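Local coordinates for protein abietadiene synthase, chloroplastic (Abies grandis, PDB 3S9V) that belongs to the plant terpene synthases, largely helical enzymes that pair an N-terminal terpene synthase domain with a metal-binding terpene synthase domain, at residues F99-I112 with G128-E142. Numbering follows the deposited sequence.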
ATOM      1  N   PHE A  99      -2.307 -16.326  22.763  1.00 26.11           N
ATOM      2  CA  PHE A  99      -3.321 -17.298  23.113  1.00 26.86           C
ATOM      3  C   PHE A  99      -4.603 -17.236  22.295  1.00 28.30           C
ATOM      4  O   PHE A  99      -5.282 -16.209  22.253  1.00 28.54           O
ATOM      5  CB  PHE A  99      -3.695 -17.164  24.589  1.00 26.66           C
ATOM      6  CG  PHE A  99      -4.692 -18.188  25.049  1.00 27.48           C
ATOM      7  CD1 PHE A  99      -4.263 -19.389  25.604  1.00 26.77           C
ATOM      8  CD2 PHE A  99      -6.061 -17.969  24.889  1.00 27.49           C
ATOM      9  CE1 PHE A  99      -5.184 -20.362  25.995  1.00 33.58           C
ATOM     10  CE2 PHE A  99      -6.992 -18.932  25.274  1.00 28.11           C
ATOM     11  CZ  PHE A  99      -6.552 -20.132  25.828  1.00 31.58           C
ATOM     12  N   LEU A 100      -4.928 -18.352  21.654  1.00 22.95           N
ATOM     13  CA  LEU A 100      -6.162 -18.476  20.890  1.00 20.23           C
ATOM     14  C   LEU A 100      -6.704 -19.832  21.322  1.00 20.08           C
ATOM     15  O   LEU A 100      -6.047 -20.859  21.143  1.00 21.59           O
ATOM     16  CB  LEU A 100      -5.902 -18.465  19.381  1.00 17.36           C
ATOM     17  CG  LEU A 100      -7.195 -18.494  18.544  1.00 23.78           C
ATOM     18  CD1 LEU A 100      -7.991 -17.190  18.737  1.00 20.38           C
ATOM     19  CD2 LEU A 100      -6.853 -18.690  17.079  1.00 19.15           C
ATOM     20  N   ALA A 101      -7.885 -19.838  21.920  1.00 20.43           N
ATOM     21  CA  ALA A 101      -8.469 -21.081  22.396  1.00 21.74           C
ATOM     22  C   ALA A 101      -8.472 -22.175  21.329  1.00 21.53           C
ATOM     23  O   ALA A 101      -7.943 -23.268  21.559  1.00 20.81           O
ATOM     24  CB  ALA A 101      -9.894 -20.829  22.913  1.00 22.42           C
ATOM     25  N   TYR A 102      -9.055 -21.887  20.167  1.00 19.16           N
ATOM     26  CA  TYR A 102      -9.115 -22.884  19.092  1.00 21.26           C
ATOM     27  C   TYR A 102      -7.748 -23.494  18.797  1.00 22.22           C
ATOM     28  O   TYR A 102      -7.606 -24.709  18.709  1.00 23.18           O
ATOM     29  CB  TYR A 102      -9.673 -22.260  17.815  1.00 20.98           C
ATOM     30  CG  TYR A 102     -11.132 -21.884  17.904  1.00 14.47           C
ATOM     31  CD1 TYR A 102     -11.546 -20.583  17.640  1.00 20.38           C
ATOM     32  CD2 TYR A 102     -12.099 -22.832  18.239  1.00 20.91           C
ATOM     33  CE1 TYR A 102     -12.889 -20.225  17.707  1.00 24.81           C
ATOM     34  CE2 TYR A 102     -13.449 -22.488  18.308  1.00 28.47           C
ATOM     35  CZ  TYR A 102     -13.835 -21.178  18.041  1.00 30.86           C
ATOM     36  OH  TYR A 102     -15.158 -20.811  18.101  1.00 39.18           O
ATOM     37  N   ASP A 103      -6.750 -22.632  18.640  1.00 22.28           N
ATOM     38  CA  ASP A 103      -5.374 -23.035  18.365  1.00 19.74           C
ATOM     39  C   ASP A 103      -4.882 -24.045  19.413  1.00 21.59           C
ATOM     40  O   ASP A 103      -4.411 -25.127  19.067  1.00 25.22           O
ATOM     41  CB  ASP A 103      -4.489 -21.775  18.359  1.00 18.17           C
ATOM     42  CG  ASP A 103      -3.005 -22.063  18.089  1.00 25.73           C
ATOM     43  OD1 ASP A 103      -2.655 -22.501  16.971  1.00 25.02           O
ATOM     44  OD2 ASP A 103      -2.182 -21.825  19.003  1.00 22.61           O
ATOM     45  N   ARG A 104      -5.003 -23.697  20.692  1.00 19.70           N
ATOM     46  CA  ARG A 104      -4.543 -24.574  21.764  1.00 17.23           C
ATOM     47  C   ARG A 104      -5.239 -25.932  21.835  1.00 18.48           C
ATOM     48  O   ARG A 104      -4.568 -26.954  21.966  1.00 20.15           O
ATOM     49  CB  ARG A 104      -4.661 -23.867  23.120  1.00 21.83           C
ATOM     50  CG  ARG A 104      -3.811 -22.604  23.241  1.00 24.11           C
ATOM     51  CD  ARG A 104      -2.338 -22.884  22.933  1.00 17.58           C
ATOM     52  NE  ARG A 104      -1.541 -21.665  23.009  1.00 22.96           N
ATOM     53  CZ  ARG A 104      -1.273 -21.015  24.139  1.00 28.76           C
ATOM     54  NH1 ARG A 104      -1.731 -21.470  25.300  1.00 27.15           N
ATOM     55  NH2 ARG A 104      -0.559 -19.899  24.111  1.00 24.23           N
ATOM     56  N   ILE A 105      -6.567 -25.964  21.755  1.00 17.79           N
ATOM     57  CA  ILE A 105      -7.257 -27.253  21.817  1.00 18.88           C
ATOM     58  C   ILE A 105      -7.001 -28.095  20.576  1.00 19.57           C
ATOM     59  O   ILE A 105      -7.019 -29.322  20.647  1.00 23.82           O
ATOM     60  CB  ILE A 105      -8.790 -27.103  21.994  1.00 26.47           C
ATOM     61  CG1 ILE A 105      -9.380 -26.281  20.853  1.00 20.02           C
ATOM     62  CG2 ILE A 105      -9.093 -26.469  23.333  1.00 32.16           C
ATOM     63  CD1 ILE A 105     -10.887 -26.210  20.884  1.00 25.16           C
ATOM     64  N   LEU A 106      -6.766 -27.440  19.440  1.00 18.59           N
ATOM     65  CA  LEU A 106      -6.481 -28.146  18.191  1.00 17.83           C
ATOM     66  C   LEU A 106      -5.126 -28.829  18.314  1.00 16.80           C
ATOM     67  O   LEU A 106      -4.992 -30.026  18.067  1.00 14.70           O
ATOM     68  CB  LEU A 106      -6.438 -27.168  17.013  1.00 17.03           C
ATOM     69  CG  LEU A 106      -6.035 -27.770  15.664  1.00 19.25           C
ATOM     70  CD1 LEU A 106      -7.202 -28.578  15.126  1.00 17.07           C
ATOM     71  CD2 LEU A 106      -5.662 -26.668  14.673  1.00 17.11           C
ATOM     72  N   ALA A 107      -4.123 -28.055  18.707  1.00 17.52           N
ATOM     73  CA  ALA A 107      -2.773 -28.584  18.860  1.00 22.87           C
ATOM     74  C   ALA A 107      -2.666 -29.631  19.969  1.00 22.97           C
ATOM     75  O   ALA A 107      -1.980 -30.639  19.804  1.00 28.54           O
ATOM     76  CB  ALA A 107      -1.786 -27.439  19.129  1.00 14.59           C
ATOM     77  N   THR A 108      -3.335 -29.394  21.095  1.00 19.94           N
ATOM     78  CA  THR A 108      -3.266 -30.331  22.214  1.00 20.38           C
ATOM     79  C   THR A 108      -3.871 -31.674  21.830  1.00 18.32           C
ATOM     80  O   THR A 108      -3.281 -32.725  22.063  1.00 18.43           O
ATOM     81  CB  THR A 108      -3.995 -29.783  23.472  1.00 19.54           C
ATOM     82  OG1 THR A 108      -3.476 -28.488  23.812  1.00 23.15           O
ATOM     83  CG2 THR A 108      -3.773 -30.716  24.654  1.00 20.23           C
ATOM     84  N   LEU A 109      -5.054 -31.643  21.231  1.00 19.81           N
ATOM     85  CA  LEU A 109      -5.697 -32.881  20.824  1.00 20.20           C
ATOM     86  C   LEU A 109      -4.763 -33.628  19.870  1.00 20.10           C
ATOM     87  O   LEU A 109      -4.495 -34.813  20.056  1.00 19.63           O
ATOM     88  CB  LEU A 109      -7.032 -32.580  20.140  1.00 19.30           C
ATOM     89  CG  LEU A 109      -7.835 -33.788  19.664  1.00 26.16           C
ATOM     90  CD1 LEU A 109      -8.026 -34.765  20.814  1.00 29.47           C
ATOM     91  CD2 LEU A 109      -9.174 -33.328  19.123  1.00 28.20           C
ATOM     92  N   ALA A 110      -4.258 -32.923  18.856  1.00 17.65           N
ATOM     93  CA  ALA A 110      -3.352 -33.528  17.887  1.00 15.66           C
ATOM     94  C   ALA A 110      -2.108 -34.146  18.540  1.00 17.60           C
ATOM     95  O   ALA A 110      -1.694 -35.240  18.171  1.00 17.83           O
ATOM     96  CB  ALA A 110      -2.935 -32.499  16.860  1.00 12.40           C
ATOM     97  N   CYS A 111      -1.506 -33.455  19.502  1.00 14.25           N
ATOM     98  CA  CYS A 111      -0.314 -33.994  20.160  1.00 19.25           C
ATOM     99  C   CYS A 111      -0.613 -35.188  21.074  1.00 20.84           C
ATOM    100  O   CYS A 111       0.168 -36.133  21.150  1.00 22.69           O
ATOM    101  CB  CYS A 111       0.403 -32.892  20.952  1.00 11.32           C
ATOM    102  SG  CYS A 111       1.142 -31.636  19.897  1.00 20.19           S
ATOM    103  N   ILE A 112      -1.745 -35.137  21.765  1.00 22.48           N
ATOM    104  CA  ILE A 112      -2.144 -36.216  22.664  1.00 23.79           C
ATOM    105  C   ILE A 112      -2.366 -37.500  21.877  1.00 21.82           C
ATOM    106  O   ILE A 112      -1.984 -38.588  22.312  1.00 19.10           O
ATOM    107  CB  ILE A 112      -3.434 -35.843  23.417  1.00 23.50           C
ATOM    108  CG1 ILE A 112      -3.107 -34.838  24.521  1.00 26.78           C
ATOM    109  CG2 ILE A 112      -4.103 -37.082  23.971  1.00 32.66           C
ATOM    110  CD1 ILE A 112      -4.336 -34.266  25.182  1.00 29.83           C
ATOM    111  N   GLY A 128      -2.015 -32.732  29.050  1.00 25.11           N
ATOM    112  CA  GLY A 128      -2.717 -32.253  27.874  1.00 20.94           C
ATOM    113  C   GLY A 128      -4.199 -32.532  28.002  1.00 19.85           C
ATOM    114  O   GLY A 128      -5.029 -31.681  27.683  1.00 19.26           O
ATOM    115  N   ILE A 129      -4.528 -33.727  28.481  1.00 22.12           N
ATOM    116  CA  ILE A 129      -5.920 -34.117  28.665  1.00 24.47           C
ATOM    117  C   ILE A 129      -6.614 -33.145  29.607  1.00 22.48           C
ATOM    118  O   ILE A 129      -7.727 -32.686  29.331  1.00 19.07           O
ATOM    119  CB  ILE A 129      -6.039 -35.554  29.233  1.00 27.17           C
ATOM    120  CG1 ILE A 129      -5.748 -36.569  28.127  1.00 29.47           C
ATOM    121  CG2 ILE A 129      -7.438 -35.793  29.793  1.00 29.39           C
ATOM    122  CD1 ILE A 129      -5.891 -38.009  28.565  1.00 33.03           C
ATOM    123  N   GLU A 130      -5.943 -32.823  30.708  1.00 24.22           N
ATOM    124  CA  GLU A 130      -6.497 -31.904  31.694  1.00 23.52           C
ATOM    125  C   GLU A 130      -6.702 -30.526  31.096  1.00 24.07           C
ATOM    126  O   GLU A 130      -7.739 -29.901  31.317  1.00 25.64           O
ATOM    127  CB  GLU A 130      -5.578 -31.825  32.911  1.00 26.16           C
ATOM    128  CG  GLU A 130      -5.218 -33.204  33.451  1.00 34.87           C
ATOM    129  CD  GLU A 130      -4.395 -33.160  34.723  1.00 36.91           C
ATOM    130  OE1 GLU A 130      -3.593 -32.216  34.891  1.00 39.15           O
ATOM    131  OE2 GLU A 130      -4.541 -34.088  35.547  1.00 42.70           O
ATOM    132  N   PHE A 131      -5.724 -30.041  30.333  1.00 24.62           N
ATOM    133  CA  PHE A 131      -5.883 -28.730  29.716  1.00 21.33           C
ATOM    134  C   PHE A 131      -7.065 -28.763  28.765  1.00 18.94           C
ATOM    135  O   PHE A 131      -7.929 -27.894  28.807  1.00 21.67           O
ATOM    136  CB  PHE A 131      -4.656 -28.313  28.912  1.00 18.91           C
ATOM    137  CG  PHE A 131      -4.899 -27.086  28.079  1.00 19.97           C
ATOM    138  CD1 PHE A 131      -4.813 -25.819  28.645  1.00 22.11           C
ATOM    139  CD2 PHE A 131      -5.305 -27.198  26.751  1.00 14.36           C
ATOM    140  CE1 PHE A 131      -5.132 -24.689  27.908  1.00 16.93           C
ATOM    141  CE2 PHE A 131      -5.625 -26.071  26.008  1.00 13.22           C
ATOM    142  CZ  PHE A 131      -5.540 -24.815  26.586  1.00 14.59           C
ATOM    143  N   PHE A 132      -7.093 -29.769  27.900  1.00 19.52           N
ATOM    144  CA  PHE A 132      -8.170 -29.896  26.929  1.00 21.33           C
ATOM    145  C   PHE A 132      -9.534 -29.900  27.607  1.00 21.24           C
ATOM    146  O   PHE A 132     -10.471 -29.271  27.121  1.00 22.52           O
ATOM    147  CB  PHE A 132      -7.988 -31.169  26.097  1.00 20.82           C
ATOM    148  CG  PHE A 132      -9.101 -31.415  25.107  1.00 26.28           C
ATOM    149  CD1 PHE A 132     -10.320 -31.941  25.521  1.00 32.15           C
ATOM    150  CD2 PHE A 132      -8.931 -31.114  23.763  1.00 25.75           C
ATOM    151  CE1 PHE A 132     -11.348 -32.161  24.610  1.00 32.14           C
ATOM    152  CE2 PHE A 132      -9.952 -31.328  22.847  1.00 27.84           C
ATOM    153  CZ  PHE A 132     -11.161 -31.853  23.269  1.00 31.09           C
ATOM    154  N   ARG A 133      -9.643 -30.610  28.726  1.00 22.74           N
ATOM    155  CA  ARG A 133     -10.904 -30.682  29.457  1.00 24.83           C
ATOM    156  C   ARG A 133     -11.285 -29.332  30.071  1.00 25.48           C
ATOM    157  O   ARG A 133     -12.445 -28.923  30.016  1.00 24.51           O
ATOM    158  CB  ARG A 133     -10.833 -31.758  30.553  1.00 27.93           C
ATOM    159  CG  ARG A 133     -12.005 -31.727  31.529  1.00 32.46           C
ATOM    160  CD  ARG A 133     -12.149 -33.044  32.284  1.00 35.79           C
ATOM    161  NE  ARG A 133     -10.893 -33.470  32.883  1.00 29.78           N
ATOM    162  CZ  ARG A 133     -10.213 -34.546  32.508  1.00 35.89           C
ATOM    163  NH1 ARG A 133     -10.668 -35.321  31.527  1.00 31.66           N
ATOM    164  NH2 ARG A 133      -9.070 -34.843  33.112  1.00 32.69           N
ATOM    165  N   THR A 134     -10.315 -28.632  30.645  1.00 23.39           N
ATOM    166  CA  THR A 134     -10.616 -27.342  31.245  1.00 26.17           C
ATOM    167  C   THR A 134     -10.968 -26.319  30.174  1.00 26.89           C
ATOM    168  O   THR A 134     -11.913 -25.546  30.319  1.00 28.58           O
ATOM    169  CB  THR A 134      -9.435 -26.805  32.061  1.00 23.72           C
ATOM    170  OG1 THR A 134      -9.029 -27.787  33.021  1.00 23.50           O
ATOM    171  CG2 THR A 134      -9.839 -25.530  32.788  1.00 22.07           C
ATOM    172  N   GLN A 135     -10.207 -26.323  29.089  1.00 27.90           N
ATOM    173  CA  GLN A 135     -10.441 -25.390  27.997  1.00 23.56           C
ATOM    174  C   GLN A 135     -11.713 -25.727  27.212  1.00 23.54           C
ATOM    175  O   GLN A 135     -12.398 -24.831  26.719  1.00 21.93           O
ATOM    176  CB  GLN A 135      -9.240 -25.383  27.050  1.00 20.46           C
ATOM    177  CG  GLN A 135      -9.375 -24.380  25.924  1.00 27.54           C
ATOM    178  CD  GLN A 135      -9.502 -22.966  26.441  1.00 33.55           C
ATOM    179  OE1 GLN A 135      -8.567 -22.428  27.040  1.00 38.30           O
ATOM    180  NE2 GLN A 135     -10.666 -22.356  26.224  1.00 19.49           N
ATOM    181  N   ALA A 136     -12.032 -27.014  27.093  1.00 23.60           N
ATOM    182  CA  ALA A 136     -13.222 -27.416  26.348  1.00 29.67           C
ATOM    183  C   ALA A 136     -14.498 -26.858  26.975  1.00 31.54           C
ATOM    184  O   ALA A 136     -15.456 -26.550  26.271  1.00 32.00           O
ATOM    185  CB  ALA A 136     -13.300 -28.945  26.254  1.00 24.64           C
ATOM    186  N   GLY A 137     -14.496 -26.717  28.299  1.00 35.04           N
ATOM    187  CA  GLY A 137     -15.662 -26.199  28.994  1.00 36.32           C
ATOM    188  C   GLY A 137     -15.803 -24.686  29.021  1.00 38.45           C
ATOM    189  O   GLY A 137     -16.761 -24.169  29.596  1.00 40.66           O
ATOM    190  N   LYS A 138     -14.866 -23.969  28.408  1.00 41.08           N
ATOM    191  CA  LYS A 138     -14.911 -22.504  28.383  1.00 45.13           C
ATOM    192  C   LYS A 138     -15.008 -21.945  26.963  1.00 46.56           C
ATOM    193  O   LYS A 138     -14.870 -20.738  26.748  1.00 46.32           O
ATOM    194  CB  LYS A 138     -13.661 -21.923  29.053  1.00 46.79           C
ATOM    195  CG  LYS A 138     -13.482 -22.317  30.509  1.00 48.95           C
ATOM    196  CD  LYS A 138     -12.321 -21.567  31.159  1.00 49.55           C
ATOM    197  CE  LYS A 138     -10.990 -21.881  30.488  1.00 46.92           C
ATOM    198  NZ  LYS A 138      -9.838 -21.280  31.222  1.00 42.32           N
ATOM    199  N   MET A 139     -15.253 -22.826  25.999  1.00 49.64           N
ATOM    200  CA  MET A 139     -15.343 -22.429  24.598  1.00 52.36           C
ATOM    201  C   MET A 139     -16.475 -21.459  24.277  1.00 58.06           C
ATOM    202  O   MET A 139     -16.488 -20.845  23.209  1.00 59.57           O
ATOM    203  CB  MET A 139     -15.455 -23.673  23.712  1.00 36.91           C
ATOM    204  CG  MET A 139     -14.194 -24.529  23.706  1.00 33.60           C
ATOM    205  SD  MET A 139     -12.682 -23.552  23.425  1.00 24.81           S
ATOM    206  CE  MET A 139     -12.867 -23.131  21.722  1.00 34.43           C
ATOM    207  N   GLU A 140     -17.414 -21.303  25.202  1.00 63.30           N
ATOM    208  CA  GLU A 140     -18.536 -20.406  24.974  1.00 67.06           C
ATOM    209  C   GLU A 140     -18.182 -18.939  25.195  1.00 66.65           C
ATOM    210  O   GLU A 140     -18.972 -18.059  24.864  1.00 67.52           O
ATOM    211  CB  GLU A 140     -19.719 -20.798  25.864  1.00 73.07           C
ATOM    212  CG  GLU A 140     -20.227 -22.216  25.611  1.00 86.20           C
ATOM    213  CD  GLU A 140     -21.475 -22.555  26.410  1.00 92.24           C
ATOM    214  OE1 GLU A 140     -21.435 -22.455  27.656  1.00 94.56           O
ATOM    215  OE2 GLU A 140     -22.496 -22.925  25.791  1.00 92.38           O
ATOM    216  N   ASP A 141     -17.001 -18.668  25.746  1.00 66.29           N
ATOM    217  CA  ASP A 141     -16.601 -17.280  25.973  1.00 67.14           C
ATOM    218  C   ASP A 141     -15.481 -16.870  25.015  1.00 64.77           C
ATOM    219  O   ASP A 141     -14.829 -15.834  25.190  1.00 62.10           O
ATOM    220  CB  ASP A 141     -16.163 -17.076  27.429  1.00 74.61           C
ATOM    221  CG  ASP A 141     -16.221 -15.611  27.858  1.00 84.54           C
ATOM    222  OD1 ASP A 141     -16.116 -15.339  29.074  1.00 87.71           O
ATOM    223  OD2 ASP A 141     -16.372 -14.729  26.984  1.00 86.64           O
ATOM    224  N   GLU A 142     -15.277 -17.697  23.994  1.00 61.88           N
ATOM    225  CA  GLU A 142     -14.262 -17.450  22.979  1.00 59.36           C
ATOM    226  C   GLU A 142     -14.969 -17.479  21.625  1.00 55.32           C
ATOM    227  O   GLU A 142     -14.334 -17.575  20.580  1.00 54.99           O
ATOM    228  CB  GLU A 142     -13.187 -18.540  23.036  1.00 61.37           C
ATOM    229  CG  GLU A 142     -12.636 -18.800  24.438  1.00 68.74           C
ATOM    230  CD  GLU A 142     -11.803 -17.646  24.981  1.00 74.93           C
ATOM    231  OE1 GLU A 142     -10.672 -17.445  24.493  1.00 75.66           O
ATOM    232  OE2 GLU A 142     -12.279 -16.938  25.894  1.00 78.32           O
TER
HETATM  233  O   HOH W   1      -9.333 -17.403  22.453  1.00 23.57           O
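A chi1 of 58° wedges Ile105 CG1 between its backbone N and carbonyl carbon and sends CG2 across to Gln135, whose aliphatic CG, anti to N (chi1 -177°), lies 3.3 Å from Ile105 CG2. The helices 101-117 and 122-136 form an alpha-alpha hairpin; their portions 101-112 and 128-136 run nearly antiparallel, at 147° and 9.5 Å between axes. Beyond its methylenes, Gln135 bends, and OE1 comes 3.3 Å from Phe99 CZ, in the ring plane at its edge, where aromatic hydrogens suit an oxygen. Its NE2 gives a weak hydrogen bond to Met139 SD. Small Ala101 fits its CB beside Gln135 NE2, Met139 SD and Glu142 CG. The flexible, twice-bent Met139 brings CE within 3.5 Å of Tyr102 CE2 and tip to tip with Ile105 CD1. Phe131 lies against Arg104 CB and small Thr108, whose hydroxyl bonds to Arg104 O and accepts from Trp93 N; Arg104 NH2 bonds to Glu95 O. Phe132 sets its edge near Ile105 O and its CE2 near Leu109 CB, and Phe155 of helix 151-164 packs on it. Gly128, lacking a side chain, lets Ile112 CD1 sit 3.3 Å from Gly128 C and Thr108 CG2 3.4 Å from Gly128 O.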